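Local coordinates for protein aminopeptidase N (Francisella tularensis subsp. tularensis, PDB 5DLL) that removes N-terminal amino acids from peptides as a zinc-dependent aminopeptidase of the M1 family, probably in the breakdown of intracellular peptides, at residues M402-T405 against G411-K414; G500-E505 against K560-A565; G506-E511 against L536-S541; Q512-K517 against Q521-E526. One frame throughout, in Å; residues are numbered along the deposited sequence.

Overall arrangement
Interaction 1 comes first along the chain, within helix 390-423 of the M1 peptidase domain; the other three gather in and beside the Ig-like domain that follows. Interactions 2 and 3 are close neighbours, with centres about 7 Å apart, and meet along the adjacent strands 495-502 and 508-516. Strand 508-516 runs on from interaction 3 into interaction 4, whose centre lies about 13 Å away. In sequence, interaction 2 encloses interaction 3, which encloses interaction 4. Interaction 2 joins the Ig-like domain to the start of the C-terminal helical domain, and interaction 1 touches 3 and 4 through light packing, so the Ig-like domain lies between the peptidase and helical domains and touches both.

Interaction 1: residues M402-T405 against G411-K414; sequences MIHT and GFQK
Ile-403 reaches Phe-412 with its CG2 methyl, which lies 4.4 Å from the ring atom CD1, a modest apolar contact. The rest of Ile-403 belongs to a hydrophobic cluster with Phe-433, Met-437 and Phe-448. His-404, the next residue, carries most of this segment's share. Its CB lies over the Phe-412 ring, 4.2 Å from the centroid, in a CH-pi contact. With CG anti to the backbone N (chi1 -174°), the imidazole is carried to the same phenyl face edge-on, CD2 leading, 3.7 Å above the plane toward its rim. This makes an edge-to-face pair with centroids 5.2 Å apart and planes at 60°, tilted from a perfect T. The CA atoms of His-404 and Phe-412 are 5.6 Å apart, far closer than eight residues of one straight helix would permit, so helix 390-423 must bend sharply between them. Phe-412 also meets the ring of Phe-337. Because the imidazole touches the phenyl face through carbon, its NE2 is left to bond Glu-409, whose other carboxylate oxygen takes Gln-413 NE2; the carboxylate would probably favour a protonated imidazole.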
loop_
_atom_site.group_PDB
_atom_site.type_symbol
_atom_site.label_atom_id
_atom_site.label_comp_id
_atom_site.label_asym_id
_atom_site.label_seq_id
_atom_site.Cartn_x
_atom_site.Cartn_y
_atom_site.Cartn_z
ATOM N N MET A 402 4.256 -16.704 -2.280
ATOM C CA MET A 402 3.994 -18.118 -2.553
ATOM C C MET A 402 5.242 -18.882 -2.992
ATOM O O MET A 402 5.335 -20.091 -2.779
ATOM C CB MET A 402 2.901 -18.275 -3.614
ATOM C CG MET A 402 1.503 -18.422 -3.039
ATOM S SD MET A 402 0.227 -18.323 -4.305
ATOM C CE MET A 402 0.647 -19.728 -5.322
ATOM N N ILE A 403 6.188 -18.181 -3.614
ATOM C CA ILE A 403 7.468 -18.779 -3.997
ATOM C C ILE A 403 8.368 -18.899 -2.768
ATOM O O ILE A 403 9.118 -19.867 -2.633
ATOM C CB ILE A 403 8.186 -17.961 -5.092
ATOM C CG1 ILE A 403 7.300 -17.821 -6.338
ATOM C CG2 ILE A 403 9.492 -18.634 -5.480
ATOM C CD1 ILE A 403 7.783 -16.783 -7.331
ATOM N N HIS A 404 8.296 -17.910 -1.880
ATOM C CA HIS A 404 8.961 -17.991 -0.584
ATOM C C HIS A 404 8.480 -19.220 0.194
ATOM O O HIS A 404 9.283 -19.937 0.787
ATOM C CB HIS A 404 8.705 -16.720 0.232
ATOM C CG HIS A 404 9.467 -16.667 1.518
ATOM N ND1 HIS A 404 9.067 -17.346 2.649
ATOM C CD2 HIS A 404 10.609 -16.022 1.851
ATOM C CE1 HIS A 404 9.930 -17.122 3.623
ATOM N NE2 HIS A 404 10.874 -16.320 3.166
ATOM N N THR A 405 7.168 -19.452 0.182
ATOM C CA THR A 405 6.556 -20.601 0.860
ATOM C C THR A 405 7.046 -21.932 0.277
ATOM O O THR A 405 7.344 -22.869 1.020
ATOM C CB THR A 405 5.012 -20.538 0.766
ATOM O OG1 THR A 405 4.552 -19.275 1.262
ATOM C CG2 THR A 405 4.358 -21.644 1.574
ATOM N N GLY A 411 16.459 -20.995 0.258
ATOM C CA GLY A 411 16.333 -21.178 -1.190
ATOM C C GLY A 411 15.776 -19.972 -1.930
ATOM O O GLY A 411 16.066 -19.765 -3.109
ATOM N N PHE A 412 14.959 -19.182 -1.242
ATOM C CA PHE A 412 14.443 -17.934 -1.788
ATOM C C PHE A 412 15.565 -16.904 -1.935
ATOM O O PHE A 412 15.640 -16.214 -2.951
ATOM C CB PHE A 412 13.336 -17.393 -0.885
ATOM C CG PHE A 412 12.630 -16.182 -1.434
ATOM C CD1 PHE A 412 11.644 -16.317 -2.403
ATOM C CD2 PHE A 412 12.931 -14.910 -0.961
ATOM C CE1 PHE A 412 10.981 -15.207 -2.904
ATOM C CE2 PHE A 412 12.271 -13.798 -1.456
ATOM C CZ PHE A 412 11.296 -13.947 -2.430
ATOM N N GLN A 413 16.434 -16.812 -0.928
ATOM C CA GLN A 413 17.616 -15.946 -0.999
ATOM C C GLN A 413 18.616 -16.424 -2.058
ATOM O O GLN A 413 19.257 -15.606 -2.716
ATOM C CB GLN A 413 18.317 -15.849 0.361
ATOM C CG GLN A 413 17.502 -15.189 1.463
ATOM C CD GLN A 413 17.080 -13.771 1.133
ATOM O OE1 GLN A 413 17.738 -13.076 0.356
ATOM N NE2 GLN A 413 15.970 -13.332 1.726
ATOM N N LYS A 414 18.757 -17.740 -2.211
ATOM C CA LYS A 414 19.533 -18.309 -3.327
ATOM C C LYS A 414 18.994 -17.829 -4.678
ATOM O O LYS A 414 19.760 -17.598 -5.615
ATOM C CB LYS A 414 19.505 -19.844 -3.306
ATOM C CG LYS A 414 20.472 -20.519 -2.347
ATOM C CD LYS A 414 20.384 -22.031 -2.512
ATOM C CE LYS A 414 21.344 -22.777 -1.598
ATOM N NZ LYS A 414 20.959 -22.701 -0.160
#

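Interaction 2: residues G500-E505 against K560-A565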
loop_
_atom_site.group_PDB
_atom_site.type_symbol
_atom_site.label_atom_id
_atom_site.label_comp_id
_atom_site.label_asym_id
_atom_site.label_seq_id
_atom_site.Cartn_x
_atom_site.Cartn_y
_atom_site.Cartn_z
ATOM N N GLY A 500 -0.836 -28.382 8.954
ATOM C CA GLY A 500 -0.476 -29.264 10.055
ATOM C C GLY A 500 -1.703 -30.038 10.497
ATOM O O GLY A 500 -2.816 -29.748 10.059
ATOM N N LEU A 501 -1.501 -31.035 11.350
ATOM C CA LEU A 501 -2.609 -31.781 11.940
ATOM C C LEU A 501 -2.571 -31.609 13.448
ATOM O O LEU A 501 -1.496 -31.539 14.045
ATOM C CB LEU A 501 -2.527 -33.264 11.573
ATOM C CG LEU A 501 -2.671 -33.606 10.087
ATOM C CD1 LEU A 501 -2.525 -35.106 9.877
ATOM C CD2 LEU A 501 -3.998 -33.109 9.528
ATOM N N ILE A 502 -3.750 -31.532 14.056
ATOM C CA ILE A 502 -3.873 -31.390 15.500
ATOM C C ILE A 502 -4.742 -32.533 16.029
ATOM O O ILE A 502 -5.931 -32.607 15.723
ATOM C CB ILE A 502 -4.491 -30.024 15.883
ATOM C CG1 ILE A 502 -3.905 -28.897 15.022
ATOM C CG2 ILE A 502 -4.262 -29.723 17.358
ATOM C CD1 ILE A 502 -4.517 -27.538 15.293
ATOM N N ASN A 503 -4.140 -33.432 16.805
ATOM C CA ASN A 503 -4.881 -34.537 17.430
ATOM C C ASN A 503 -5.632 -34.051 18.685
ATOM O O ASN A 503 -5.433 -32.910 19.112
ATOM C CB ASN A 503 -3.938 -35.719 17.727
ATOM C CG ASN A 503 -2.835 -35.376 18.716
ATOM O OD1 ASN A 503 -2.709 -34.240 19.171
ATOM N ND2 ASN A 503 -2.019 -36.372 19.045
ATOM N N PRO A 504 -6.505 -34.901 19.275
ATOM C CA PRO A 504 -7.301 -34.451 20.433
ATOM C C PRO A 504 -6.474 -34.021 21.650
ATOM O O PRO A 504 -6.974 -33.288 22.504
ATOM C CB PRO A 504 -8.154 -35.678 20.772
ATOM C CG PRO A 504 -8.197 -36.477 19.514
ATOM C CD PRO A 504 -6.849 -36.283 18.893
ATOM N N GLU A 505 -5.227 -34.482 21.716
ATOM C CA GLU A 505 -4.281 -34.049 22.743
ATOM C C GLU A 505 -3.960 -32.575 22.581
ATOM O O GLU A 505 -3.955 -31.825 23.553
ATOM C CB GLU A 505 -2.966 -34.841 22.656
ATOM C CG GLU A 505 -3.101 -36.357 22.712
ATOM C CD GLU A 505 -3.888 -36.826 23.910
ATOM O OE1 GLU A 505 -3.721 -36.235 24.996
ATOM O OE2 GLU A 505 -4.672 -37.785 23.765
ATOM N N LYS A 560 -7.502 -23.263 20.119
ATOM C CA LYS A 560 -6.859 -23.625 21.384
ATOM C C LYS A 560 -5.419 -24.156 21.241
ATOM O O LYS A 560 -4.533 -23.740 21.993
ATOM C CB LYS A 560 -7.728 -24.651 22.124
ATOM C CG LYS A 560 -7.363 -24.852 23.587
ATOM C CD LYS A 560 -8.325 -25.820 24.263
ATOM C CE LYS A 560 -7.810 -26.276 25.619
ATOM N NZ LYS A 560 -7.853 -25.192 26.636
ATOM N N TYR A 561 -5.189 -25.056 20.281
ATOM C CA TYR A 561 -3.942 -25.841 20.223
ATOM C C TYR A 561 -3.016 -25.599 19.020
ATOM O O TYR A 561 -1.871 -26.058 19.038
ATOM C CB TYR A 561 -4.274 -27.340 20.272
ATOM C CG TYR A 561 -4.874 -27.817 21.579
ATOM C CD1 TYR A 561 -4.117 -27.847 22.749
ATOM C CD2 TYR A 561 -6.194 -28.264 21.642
ATOM C CE1 TYR A 561 -4.658 -28.293 23.944
ATOM C CE2 TYR A 561 -6.743 -28.712 22.834
ATOM C CZ TYR A 561 -5.972 -28.726 23.981
ATOM O OH TYR A 561 -6.514 -29.168 25.165
ATOM N N ASP A 562 -3.493 -24.905 17.986
ATOM C CA ASP A 562 -2.716 -24.731 16.748
ATOM C C ASP A 562 -1.486 -23.838 16.963
ATOM O O ASP A 562 -1.584 -22.772 17.571
ATOM C CB ASP A 562 -3.606 -24.139 15.642
ATOM C CG ASP A 562 -2.952 -24.167 14.252
ATOM O OD1 ASP A 562 -1.745 -24.474 14.130
ATOM O OD2 ASP A 562 -3.660 -23.872 13.267
ATOM N N ASN A 563 -0.334 -24.290 16.461
ATOM C CA ASN A 563 0.894 -23.491 16.474
ATOM C C ASN A 563 0.732 -22.189 15.696
ATOM O O ASN A 563 1.195 -21.137 16.140
ATOM C CB ASN A 563 2.070 -24.278 15.876
ATOM C CG ASN A 563 2.649 -25.307 16.836
ATOM O OD1 ASN A 563 2.730 -25.079 18.044
ATOM N ND2 ASN A 563 3.083 -26.440 16.293
ATOM N N ASN A 564 0.075 -22.276 14.540
ATOM C CA ASN A 564 -0.066 -21.146 13.616
ATOM C C ASN A 564 -0.958 -20.028 14.156
ATOM O O ASN A 564 -2.179 -20.164 14.195
ATOM C CB ASN A 564 -0.614 -21.629 12.267
ATOM C CG ASN A 564 -0.541 -20.564 11.191
ATOM O OD1 ASN A 564 -1.557 -20.164 10.624
ATOM N ND2 ASN A 564 0.667 -20.103 10.902
ATOM N N ALA A 565 -0.331 -18.924 14.558
ATOM C CA ALA A 565 -1.043 -17.752 15.082
ATOM C C ALA A 565 -2.145 -17.243 14.147
ATOM O O ALA A 565 -3.213 -16.833 14.605
ATOM C CB ALA A 565 -0.056 -16.628 15.378
#
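Ile-502 drives both of its branches against the last residue of helix 552-561 and the one just after it. Its CD1 methyl sits 3.5 Å from Asp-562 CB, and its CG2 methyl is 3.8 Å from Tyr-561 CB. CG1 of the isoleucine lies beside the backbone N (chi1 -42°), which leaves CG2 anti to N; CD1 then extends away from CA, spreading the two methyls over consecutive residues. The Tyr-561 ring is sandwiched: the carbonyl O of Glu-505 stands 3.6 Å above one face, offset toward the rim, and Lys-560 CG lies 3.9 Å above the centre of the opposite face. Here one end of the Ig-like domain, where strand 495-502 runs into a turn, meets the first helix of the C-terminal helical domain. The chain leaves that helix at Asp-562 through an Asx turn. Asp-562 OD1 accepts the backbone N of Asn-564 at 2.9 Å, the donor lying well above the carboxylate plane (65° out of it). Asn-564 in turn N-caps the next helix, its OD1 taking the backbone N of Asn-567. Further out, Asp-562 is held from the Ig-like side, its OD2 by Ser-535 OG. Asn-503 ties the turn down, its O bonded to His-557 NE2 and its OD1 to the backbone N of Gly-506.

Interaction 3: residues G506-E511 against L536-S541; sequences GKNIAE and LFRDFS
Arg-538 spans the gap to strand 508-516 almost single-handed, for the two backbones stay well apart: the closest CA pair, Glu-511 and Leu-536, is 10.4 Å apart. The firm part of the contact is the salt bridge. Arg-538 NH1 donates to Glu-511 OE2 at 2.9 Å in a nearly straight bond (165°), with the oxygen lying in the guanidinium plane. The carboxylate is turned almost perpendicular to that plane (88°), so the arginine meets OE2 from above the carboxylate (53° out of its plane) and the side-by-side pairing of two N-H groups with two carboxylate oxygens does not form; both nitrogens turn to OE2, NH2 only through a weak, longer bond of 3.4 Å. The arginine chain, extended from CG to NE, projects from the second position of a type II turn, Phe-537 to Phe-540, and its NE is held by Ser-535 OG.

The looser part lies at Asn-508. Its OD1 is 2.9 Å from Arg-538 NH2, but the bond is strongly bent and weak, and amide and guanidinium planes are well inclined to each other. The same amide's ND2 reaches Gly-506 O weakly, at 3.5 Å. Glu-511 itself stands on the exposed side of the contact, while Arg-538 is buried. Asp-562 is the second anion on NH2, and Asn-563 ND2 bonds Glu-511 OE2. Two carboxylates thus reach one guanidinium and would be expected to offset the cost of burying its charge, drawing strand, loop and the loop after the first helix of the next domain onto one cation.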
loop_
_atom_site.group_PDB
_atom_site.type_symbol
_atom_site.label_atom_id
_atom_site.label_comp_id
_atom_site.label_asym_id
_atom_site.label_seq_id
_atom_site.Cartn_x
_atom_site.Cartn_y
_atom_site.Cartn_z
ATOM N N GLY A 506 -3.692 -32.173 21.342
ATOM C CA GLY A 506 -3.276 -30.810 21.031
ATOM C C GLY A 506 -1.888 -30.708 20.417
ATOM O O GLY A 506 -1.432 -29.606 20.105
ATOM N N LYS A 507 -1.206 -31.842 20.251
ATOM C CA LYS A 507 0.112 -31.869 19.616
ATOM C C LYS A 507 -0.025 -31.590 18.122
ATOM O O LYS A 507 -1.005 -32.005 17.499
ATOM C CB LYS A 507 0.789 -33.216 19.846
ATOM N N ASN A 508 0.952 -30.886 17.555
ATOM C CA ASN A 508 0.944 -30.573 16.124
ATOM C C ASN A 508 1.782 -31.558 15.315
ATOM O O ASN A 508 3.011 -31.570 15.404
ATOM C CB ASN A 508 1.417 -29.143 15.873
ATOM C CG ASN A 508 0.293 -28.136 15.986
ATOM O OD1 ASN A 508 0.105 -27.299 15.107
ATOM N ND2 ASN A 508 -0.473 -28.224 17.063
ATOM N N ILE A 509 1.093 -32.370 14.518
ATOM C CA ILE A 509 1.704 -33.465 13.777
ATOM C C ILE A 509 1.746 -33.145 12.285
ATOM O O ILE A 509 0.934 -32.364 11.787
ATOM C CB ILE A 509 0.892 -34.770 13.974
ATOM C CG1 ILE A 509 0.553 -34.983 15.458
ATOM C CG2 ILE A 509 1.637 -35.972 13.403
ATOM C CD1 ILE A 509 1.748 -34.972 16.390
ATOM N N ALA A 510 2.705 -33.754 11.587
ATOM C CA ALA A 510 2.764 -33.733 10.121
ATOM C C ALA A 510 2.882 -32.325 9.530
ATOM O O ALA A 510 2.329 -32.044 8.466
ATOM C CB ALA A 510 1.554 -34.459 9.541
ATOM N N GLU A 511 3.620 -31.454 10.216
ATOM C CA GLU A 511 3.776 -30.067 9.787
ATOM C C GLU A 511 4.686 -29.956 8.560
ATOM O O GLU A 511 5.885 -30.244 8.630
ATOM C CB GLU A 511 4.329 -29.207 10.925
ATOM C CG GLU A 511 3.411 -29.103 12.134
ATOM C CD GLU A 511 3.837 -28.001 13.086
ATOM O OE1 GLU A 511 5.031 -27.941 13.441
ATOM O OE2 GLU A 511 2.977 -27.187 13.482
ATOM N N LEU A 536 -5.142 -25.611 7.986
ATOM C CA LEU A 536 -4.941 -25.487 6.539
ATOM C C LEU A 536 -4.749 -24.046 6.072
ATOM O O LEU A 536 -5.347 -23.117 6.621
ATOM C CB LEU A 536 -6.126 -26.111 5.800
ATOM C CG LEU A 536 -6.131 -27.641 5.755
ATOM C CD1 LEU A 536 -7.490 -28.164 5.312
ATOM C CD2 LEU A 536 -5.028 -28.157 4.843
ATOM N N PHE A 537 -3.919 -23.886 5.041
ATOM C CA PHE A 537 -3.567 -22.574 4.490
ATOM C C PHE A 537 -3.068 -21.626 5.583
ATOM O O PHE A 537 -3.611 -20.537 5.795
ATOM C CB PHE A 537 -4.743 -21.979 3.706
ATOM C CG PHE A 537 -5.168 -22.820 2.534
ATOM C CD1 PHE A 537 -4.477 -22.755 1.330
ATOM C CD2 PHE A 537 -6.244 -23.693 2.640
ATOM C CE1 PHE A 537 -4.860 -23.536 0.251
ATOM C CE2 PHE A 537 -6.633 -24.476 1.564
ATOM C CZ PHE A 537 -5.939 -24.398 0.368
ATOM N N ARG A 538 -2.025 -22.074 6.274
ATOM C CA ARG A 538 -1.415 -21.312 7.354
ATOM C C ARG A 538 -0.749 -20.050 6.819
ATOM O O ARG A 538 -0.033 -20.099 5.818
ATOM C CB ARG A 538 -0.381 -22.167 8.072
ATOM C CG ARG A 538 -0.970 -23.322 8.856
ATOM C CD ARG A 538 0.136 -24.108 9.539
ATOM N NE ARG A 538 -0.365 -24.976 10.598
ATOM C CZ ARG A 538 0.406 -25.637 11.457
ATOM N NH1 ARG A 538 1.733 -25.536 11.395
ATOM N NH2 ARG A 538 -0.152 -26.403 12.389
ATOM N N ASP A 539 -0.989 -18.929 7.499
ATOM C CA ASP A 539 -0.526 -17.603 7.057
ATOM C C ASP A 539 -1.079 -17.208 5.680
ATOM O O ASP A 539 -0.444 -16.435 4.951
ATOM C CB ASP A 539 1.008 -17.522 7.057
ATOM C CG ASP A 539 1.602 -17.793 8.419
ATOM O OD1 ASP A 539 1.294 -17.033 9.362
ATOM O OD2 ASP A 539 2.381 -18.761 8.547
ATOM N N PHE A 540 -2.262 -17.731 5.339
ATOM C CA PHE A 540 -2.902 -17.461 4.051
ATOM C C PHE A 540 -1.916 -17.784 2.924
ATOM O O PHE A 540 -1.504 -16.905 2.158
ATOM C CB PHE A 540 -3.369 -16.001 4.014
ATOM C CG PHE A 540 -4.388 -15.701 2.952
ATOM C CD1 PHE A 540 -5.649 -16.282 2.996
ATOM C CD2 PHE A 540 -4.101 -14.803 1.929
ATOM C CE1 PHE A 540 -6.597 -15.991 2.028
ATOM C CE2 PHE A 540 -5.043 -14.508 0.960
ATOM C CZ PHE A 540 -6.292 -15.102 1.010
ATOM N N SER A 541 -1.533 -19.058 2.848
ATOM C CA SER A 541 -0.435 -19.490 1.980
ATOM C C SER A 541 -0.706 -19.249 0.494
ATOM O O SER A 541 0.233 -19.044 -0.275
ATOM C CB SER A 541 -0.086 -20.963 2.232
ATOM O OG SER A 541 -1.195 -21.813 2.011
#

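Interaction 4: residues Q512-K517 against Q521-E526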
loop_
_atom_site.group_PDB
_atom_site.type_symbol
_atom_site.label_atom_id
_atom_site.label_comp_id
_atom_site.label_asym_id
_atom_site.label_seq_id
_atom_site.Cartn_x
_atom_site.Cartn_y
_atom_site.Cartn_z
ATOM N N GLN A 512 4.100 -29.533 7.442
ATOM C CA GLN A 512 4.822 -29.383 6.182
ATOM C C GLN A 512 4.036 -28.493 5.219
ATOM O O GLN A 512 2.936 -28.038 5.541
ATOM C CB GLN A 512 5.055 -30.756 5.543
ATOM C CG GLN A 512 3.775 -31.479 5.144
ATOM C CD GLN A 512 4.022 -32.857 4.557
ATOM O OE1 GLN A 512 5.164 -33.299 4.425
ATOM N NE2 GLN A 512 2.943 -33.545 4.196
ATOM N N VAL A 513 4.610 -28.253 4.043
ATOM C CA VAL A 513 3.909 -27.596 2.939
ATOM C C VAL A 513 3.644 -28.642 1.856
ATOM O O VAL A 513 4.577 -29.290 1.380
ATOM C CB VAL A 513 4.747 -26.448 2.331
ATOM C CG1 VAL A 513 4.014 -25.806 1.158
ATOM C CG2 VAL A 513 5.088 -25.406 3.392
ATOM N N ILE A 514 2.377 -28.814 1.484
ATOM C CA ILE A 514 2.017 -29.693 0.366
ATOM C C ILE A 514 1.538 -28.856 -0.821
ATOM O O ILE A 514 1.193 -27.681 -0.667
ATOM C CB ILE A 514 0.965 -30.762 0.753
ATOM C CG1 ILE A 514 -0.342 -30.123 1.235
ATOM C CG2 ILE A 514 1.524 -31.690 1.821
ATOM C CD1 ILE A 514 -1.491 -31.103 1.335
ATOM N N GLU A 515 1.521 -29.470 -2.002
ATOM C CA GLU A 515 1.272 -28.748 -3.245
ATOM C C GLU A 515 0.081 -29.314 -3.999
ATOM O O GLU A 515 -0.118 -30.526 -4.032
ATOM C CB GLU A 515 2.523 -28.796 -4.123
ATOM C CG GLU A 515 3.657 -27.940 -3.578
ATOM C CD GLU A 515 5.030 -28.419 -4.004
ATOM O OE1 GLU A 515 5.171 -28.946 -5.127
ATOM O OE2 GLU A 515 5.976 -28.258 -3.208
ATOM N N LEU A 516 -0.704 -28.421 -4.595
ATOM C CA LEU A 516 -1.828 -28.801 -5.445
ATOM C C LEU A 516 -1.587 -28.285 -6.863
ATOM O O LEU A 516 -1.842 -27.117 -7.160
ATOM C CB LEU A 516 -3.134 -28.243 -4.879
ATOM C CG LEU A 516 -4.411 -28.507 -5.677
ATOM C CD1 LEU A 516 -4.690 -29.998 -5.788
ATOM C CD2 LEU A 516 -5.582 -27.785 -5.030
ATOM N N LYS A 517 -1.093 -29.173 -7.727
ATOM C CA LYS A 517 -0.745 -28.835 -9.107
ATOM C C LYS A 517 -1.762 -29.402 -10.092
ATOM O O LYS A 517 -1.448 -29.594 -11.266
ATOM C CB LYS A 517 0.633 -29.408 -9.450
ATOM C CG LYS A 517 1.731 -29.084 -8.455
ATOM C CD LYS A 517 3.045 -29.685 -8.914
ATOM C CE LYS A 517 4.098 -29.609 -7.827
ATOM N NZ LYS A 517 5.439 -30.037 -8.311
ATOM N N GLN A 521 -6.764 -33.641 -6.282
ATOM C CA GLN A 521 -5.627 -34.408 -5.765
ATOM C C GLN A 521 -5.835 -34.780 -4.292
ATOM O O GLN A 521 -6.129 -33.917 -3.464
ATOM C CB GLN A 521 -4.336 -33.602 -5.928
ATOM C CG GLN A 521 -3.057 -34.415 -5.785
ATOM C CD GLN A 521 -1.805 -33.601 -6.073
ATOM O OE1 GLN A 521 -1.828 -32.645 -6.853
ATOM N NE2 GLN A 521 -0.700 -33.979 -5.441
ATOM N N THR A 522 -5.686 -36.066 -3.979
ATOM C CA THR A 522 -5.835 -36.568 -2.611
ATOM C C THR A 522 -4.456 -36.794 -1.986
ATOM O O THR A 522 -3.495 -37.122 -2.687
ATOM C CB THR A 522 -6.658 -37.877 -2.581
ATOM O OG1 THR A 522 -7.916 -37.667 -3.231
ATOM C CG2 THR A 522 -6.919 -38.341 -1.153
ATOM N N TYR A 523 -4.372 -36.601 -0.671
ATOM C CA TYR A 523 -3.119 -36.731 0.079
ATOM C C TYR A 523 -3.321 -37.647 1.282
ATOM O O TYR A 523 -4.211 -37.418 2.107
ATOM C CB TYR A 523 -2.632 -35.355 0.548
ATOM C CG TYR A 523 -2.559 -34.345 -0.573
ATOM C CD1 TYR A 523 -3.671 -33.582 -0.913
ATOM C CD2 TYR A 523 -1.390 -34.173 -1.310
ATOM C CE1 TYR A 523 -3.622 -32.671 -1.949
ATOM C CE2 TYR A 523 -1.332 -33.260 -2.347
ATOM C CZ TYR A 523 -2.452 -32.512 -2.661
ATOM O OH TYR A 523 -2.413 -31.602 -3.686
ATOM N N THR A 524 -2.489 -38.683 1.374
ATOM C CA THR A 524 -2.626 -39.693 2.424
ATOM C C THR A 524 -1.575 -39.522 3.532
ATOM O O THR A 524 -0.386 -39.326 3.258
ATOM C CB THR A 524 -2.579 -41.128 1.847
ATOM O OG1 THR A 524 -2.973 -42.059 2.862
ATOM C CG2 THR A 524 -1.184 -41.499 1.339
ATOM N N PHE A 525 -2.039 -39.586 4.782
ATOM C CA PHE A 525 -1.177 -39.503 5.959
ATOM C C PHE A 525 -1.339 -40.758 6.809
ATOM O O PHE A 525 -2.380 -40.959 7.433
ATOM C CB PHE A 525 -1.524 -38.266 6.792
ATOM C CG PHE A 525 -1.263 -36.968 6.084
ATOM C CD1 PHE A 525 0.022 -36.450 6.016
ATOM C CD2 PHE A 525 -2.301 -36.265 5.483
ATOM C CE1 PHE A 525 0.271 -35.256 5.362
ATOM C CE2 PHE A 525 -2.058 -35.067 4.827
ATOM C CZ PHE A 525 -0.770 -34.562 4.767
ATOM N N GLU A 526 -0.307 -41.596 6.830
ATOM C CA GLU A 526 -0.339 -42.847 7.584
ATOM C C GLU A 526 0.098 -42.641 9.034
ATOM O O GLU A 526 0.648 -41.596 9.388
ATOM C CB GLU A 526 0.548 -43.890 6.905
ATOM C CG GLU A 526 0.081 -44.266 5.507
ATOM C CD GLU A 526 1.194 -44.832 4.648
ATOM O OE1 GLU A 526 2.026 -45.602 5.175
ATOM O OE2 GLU A 526 1.234 -44.509 3.441
#
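Tyr-523 has the CD1 methyl of Ile-514 over one face of its ring, centred 3.8 Å above the plane, and the carbonyl O of Glu-515 at its edge. The methyl makes a CH-pi contact, brought there by an isoleucine whose CG1 stands between its backbone N and carbonyl carbon (chi1 60°). Phe-525 is met at its edge instead: Gln-512 NE2 lies in the ring plane, 3.4 Å from CE1, the two side chains coming from opposite directions. At the far end of the contact Leu-516 and Gln-521 slide past one another, with Leu-516 CD1 3.6 Å from Gln-521 CB. Leu-516 CD1 also lies 3.5 Å from Tyr-523 OH.

Strands 512-516 and 521-525 run roughly antiparallel (155°) with axes 8.7 Å apart, yet they do not pair. The first bonds strand 495-502 and the second strand 472-480, so the short link between them carries the chain from one sheet of the Ig-like sandwich to the other, and the side chains fill the interval. Lys-517 NZ and Glu-515 OE1 form a salt bridge, and Arg-443 takes the other glutamate oxygen. Tyr-523 OH donates to Glu-515 O at 2.6 Å, bent at the carbonyl (124°) and above its plane; this bond lets a phenol lie between two sheets with its hydroxyl satisfied by backbone, tying them together through a polar link amid apolar contacts.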